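Local coordinates for protein 2-aminomuconic 6-semialdehyde dehydrogenase (Pseudomonas sp., PDB 7BZV) that oxidises 2-aminomuconic 6-semialdehyde with NAD+ as cofactor, a step of the meta-cleavage pathway that degrades 2-aminophenol, at residues Pro298-Phe303 with Val397-Ser402. Numbering follows the deposited sequence.
Sequences PIFDRF and VTPFDS
The ring of Phe-300 lies against Pro-399, whose CD sits over one ring face 4.2 Å from the centroid, a CH-pi contact 29° off the ring normal. Proline suits the place because its rigid, compact ring holds CD there, with CB alongside at Phe-300 CD1; CE1 of Phe-300 also comes within 3.6 Å of the Pro-399 backbone N. With CG anti to its own N (chi1 176°), Phe-300 reaches away from the helix, its flat ring long enough to meet the strand. Beside it, one methyl of Val-397, CG2, touches both rings, 3.9 Å from Phe-300 CE1 and equally far from Phe-303 CE2; beta-branched valine suits a strand. Replacing Phe-300 by an alanine would probably leave Pro-399 without its aromatic mate and open a gap beside Val-397. Segments 298-303 and 397-400 run nearly antiparallel (157°) in the Rossmann-like alpha/beta catalytic domain of the aldehyde dehydrogenase family, where helix 297-312 packs on the sheet pairing parallel strands 290-296 and 394-400. Deeper in, Phe-303, a large apolar ring suited to burial, also touches Ile-262. Past the strand end, Asp-401 forms a salt bridge with Arg-297, while Arg-409 hydrogen-bonds Thr-398 OG1 through NH2 and the Pro-399 carbonyl oxygen through NH1.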
ATOM      1  N   PRO B 298     -13.419   4.125  41.953  1.00 29.48           N
ATOM      2  CA  PRO B 298     -14.783   3.697  42.327  1.00 35.09           C
ATOM      3  C   PRO B 298     -15.059   2.212  42.149  1.00 38.94           C
ATOM      4  O   PRO B 298     -16.022   1.713  42.756  1.00 32.74           O
ATOM      5  CB  PRO B 298     -15.687   4.532  41.413  1.00 37.85           C
ATOM      6  CG  PRO B 298     -14.863   5.778  41.109  1.00 35.02           C
ATOM      7  CD  PRO B 298     -13.429   5.259  41.002  1.00 30.85           C
ATOM      8  N   ILE B 299     -14.273   1.478  41.350  1.00 31.16           N
ATOM      9  CA  ILE B 299     -14.469   0.036  41.260  1.00 31.64           C
ATOM     10  C   ILE B 299     -13.302  -0.744  41.854  1.00 27.74           C
ATOM     11  O   ILE B 299     -13.268  -1.964  41.730  1.00 27.29           O
ATOM     12  CB  ILE B 299     -14.748  -0.425  39.817  1.00 26.81           C
ATOM     13  CG1 ILE B 299     -13.665   0.046  38.861  1.00 25.30           C
ATOM     14  CG2 ILE B 299     -16.142   0.014  39.379  1.00 36.79           C
ATOM     15  CD1 ILE B 299     -13.567  -0.845  37.675  1.00 31.36           C
ATOM     16  N   PHE B 300     -12.355  -0.079  42.523  1.00 27.41           N
ATOM     17  CA  PHE B 300     -11.169  -0.780  43.010  1.00 27.17           C
ATOM     18  C   PHE B 300     -11.526  -1.891  43.998  1.00 28.30           C
ATOM     19  O   PHE B 300     -11.024  -3.015  43.903  1.00 27.73           O
ATOM     20  CB  PHE B 300     -10.206   0.207  43.664  1.00 25.78           C
ATOM     21  CG  PHE B 300      -9.003  -0.439  44.268  1.00 24.63           C
ATOM     22  CD1 PHE B 300      -7.896  -0.733  43.510  1.00 30.78           C
ATOM     23  CD2 PHE B 300      -8.969  -0.713  45.627  1.00 32.69           C
ATOM     24  CE1 PHE B 300      -6.799  -1.302  44.074  1.00 36.76           C
ATOM     25  CE2 PHE B 300      -7.863  -1.273  46.191  1.00 34.71           C
ATOM     26  CZ  PHE B 300      -6.784  -1.580  45.416  1.00 37.80           C
ATOM     27  N   ASP B 301     -12.394  -1.596  44.958  1.00 26.44           N
ATOM     28  CA  ASP B 301     -12.749  -2.614  45.943  1.00 31.60           C
ATOM     29  C   ASP B 301     -13.523  -3.762  45.304  1.00 30.86           C
ATOM     30  O   ASP B 301     -13.261  -4.937  45.587  1.00 29.04           O
ATOM     31  CB  ASP B 301     -13.580  -2.001  47.073  1.00 34.61           C
ATOM     32  CG  ASP B 301     -12.750  -1.182  48.028  1.00 50.46           C
ATOM     33  OD1 ASP B 301     -11.517  -1.396  48.116  1.00 44.91           O
ATOM     34  OD2 ASP B 301     -13.342  -0.315  48.699  1.00 55.04           O
ATOM     35  N   ARG B 302     -14.518  -3.437  44.475  1.00 30.80           N
ATOM     36  CA  ARG B 302     -15.251  -4.479  43.775  1.00 30.58           C
ATOM     37  C   ARG B 302     -14.300  -5.350  42.967  1.00 31.26           C
ATOM     38  O   ARG B 302     -14.426  -6.582  42.947  1.00 31.39           O
ATOM     39  CB  ARG B 302     -16.300  -3.845  42.870  1.00 35.72           C
ATOM     40  CG  ARG B 302     -17.151  -4.830  42.085  1.00 35.39           C
ATOM     41  CD  ARG B 302     -18.149  -4.096  41.184  1.00 41.09           C
ATOM     42  NE  ARG B 302     -18.814  -5.011  40.274  1.00 35.98           N
ATOM     43  CZ  ARG B 302     -19.471  -4.648  39.176  1.00 39.86           C
ATOM     44  NH1 ARG B 302     -19.565  -3.375  38.838  1.00 39.32           N
ATOM     45  NH2 ARG B 302     -20.040  -5.564  38.420  1.00 40.76           N
ATOM     46  N   PHE B 303     -13.340  -4.723  42.293  1.00 27.70           N
ATOM     47  CA  PHE B 303     -12.373  -5.472  41.505  1.00 24.22           C
ATOM     48  C   PHE B 303     -11.598  -6.454  42.373  1.00 29.95           C
ATOM     49  O   PHE B 303     -11.410  -7.617  42.006  1.00 25.74           O
ATOM     50  CB  PHE B 303     -11.383  -4.525  40.837  1.00 24.98           C
ATOM     51  CG  PHE B 303     -10.328  -5.234  40.038  1.00 23.27           C
ATOM     52  CD1 PHE B 303     -10.581  -5.606  38.743  1.00 32.61           C
ATOM     53  CD2 PHE B 303      -9.096  -5.574  40.599  1.00 26.59           C
ATOM     54  CE1 PHE B 303      -9.618  -6.274  38.006  1.00 31.59           C
ATOM     55  CE2 PHE B 303      -8.122  -6.242  39.855  1.00 27.86           C
ATOM     56  CZ  PHE B 303      -8.396  -6.608  38.565  1.00 29.70           C
ATOM     57  N   VAL B 397      -1.874  -4.514  42.195  1.00 27.77           N
ATOM     58  CA  VAL B 397      -3.051  -3.729  41.837  1.00 24.47           C
ATOM     59  C   VAL B 397      -3.100  -2.455  42.685  1.00 30.68           C
ATOM     60  O   VAL B 397      -2.863  -2.489  43.899  1.00 32.75           O
ATOM     61  CB  VAL B 397      -4.339  -4.579  41.956  1.00 29.40           C
ATOM     62  CG1 VAL B 397      -4.561  -5.028  43.359  1.00 30.46           C
ATOM     63  CG2 VAL B 397      -5.525  -3.827  41.437  1.00 34.50           C
ATOM     64  N   THR B 398      -3.435  -1.331  42.042  1.00 28.22           N
ATOM     65  CA  THR B 398      -3.413  -0.017  42.687  1.00 29.05           C
ATOM     66  C   THR B 398      -4.562   0.807  42.124  1.00 31.77           C
ATOM     67  O   THR B 398      -4.922   0.643  40.952  1.00 29.32           O
ATOM     68  CB  THR B 398      -2.048   0.680  42.444  1.00 30.91           C
ATOM     69  OG1 THR B 398      -1.952   1.963  43.086  1.00 35.99           O
ATOM     70  CG2 THR B 398      -1.801   0.843  40.924  1.00 35.93           C
ATOM     71  N   PRO B 399      -5.168   1.677  42.920  1.00 28.22           N
ATOM     72  CA  PRO B 399      -6.199   2.573  42.384  1.00 28.75           C
ATOM     73  C   PRO B 399      -5.607   3.774  41.661  1.00 31.32           C
ATOM     74  O   PRO B 399      -4.483   4.207  41.922  1.00 28.77           O
ATOM     75  CB  PRO B 399      -6.954   3.036  43.640  1.00 30.91           C
ATOM     76  CG  PRO B 399      -5.884   3.029  44.727  1.00 32.65           C
ATOM     77  CD  PRO B 399      -4.944   1.874  44.366  1.00 33.15           C
ATOM     78  N   PHE B 400      -6.406   4.322  40.753  1.00 28.42           N
ATOM     79  CA  PHE B 400      -6.117   5.607  40.114  1.00 33.43           C
ATOM     80  C   PHE B 400      -7.386   6.444  40.053  1.00 29.33           C
ATOM     81  O   PHE B 400      -8.505   5.931  40.195  1.00 30.63           O
ATOM     82  CB  PHE B 400      -5.525   5.459  38.700  1.00 30.59           C
ATOM     83  CG  PHE B 400      -6.503   5.059  37.641  1.00 25.83           C
ATOM     84  CD1 PHE B 400      -7.186   6.001  36.904  1.00 26.83           C
ATOM     85  CD2 PHE B 400      -6.701   3.732  37.350  1.00 25.08           C
ATOM     86  CE1 PHE B 400      -8.078   5.617  35.885  1.00 26.64           C
ATOM     87  CE2 PHE B 400      -7.564   3.364  36.377  1.00 24.15           C
ATOM     88  CZ  PHE B 400      -8.254   4.304  35.629  1.00 29.77           C
ATOM     89  N   ASP B 401      -7.202   7.756  39.853  1.00 28.85           N
ATOM     90  CA  ASP B 401      -8.325   8.683  39.840  1.00 28.52           C
ATOM     91  C   ASP B 401      -8.550   9.355  38.499  1.00 40.02           C
ATOM     92  O   ASP B 401      -9.700   9.575  38.135  1.00 38.65           O
ATOM     93  CB  ASP B 401      -8.150   9.748  40.926  1.00 30.62           C
ATOM     94  CG  ASP B 401      -8.172   9.131  42.313  1.00 37.02           C
ATOM     95  OD1 ASP B 401      -9.223   8.591  42.672  1.00 32.74           O
ATOM     96  OD2 ASP B 401      -7.136   9.109  43.001  1.00 34.00           O
ATOM     97  N   SER B 402      -7.518   9.625  37.718  1.00 31.74           N
ATOM     98  CA  SER B 402      -7.742  10.346  36.480  1.00 28.88           C
ATOM     99  C   SER B 402      -7.003   9.709  35.310  1.00 28.72           C
ATOM    100  O   SER B 402      -6.034   8.959  35.459  1.00 27.55           O
ATOM    101  CB  SER B 402      -7.346  11.819  36.646  1.00 33.83           C
ATOM    102  OG  SER B 402      -5.963  11.950  36.421  1.00 34.56           O
TER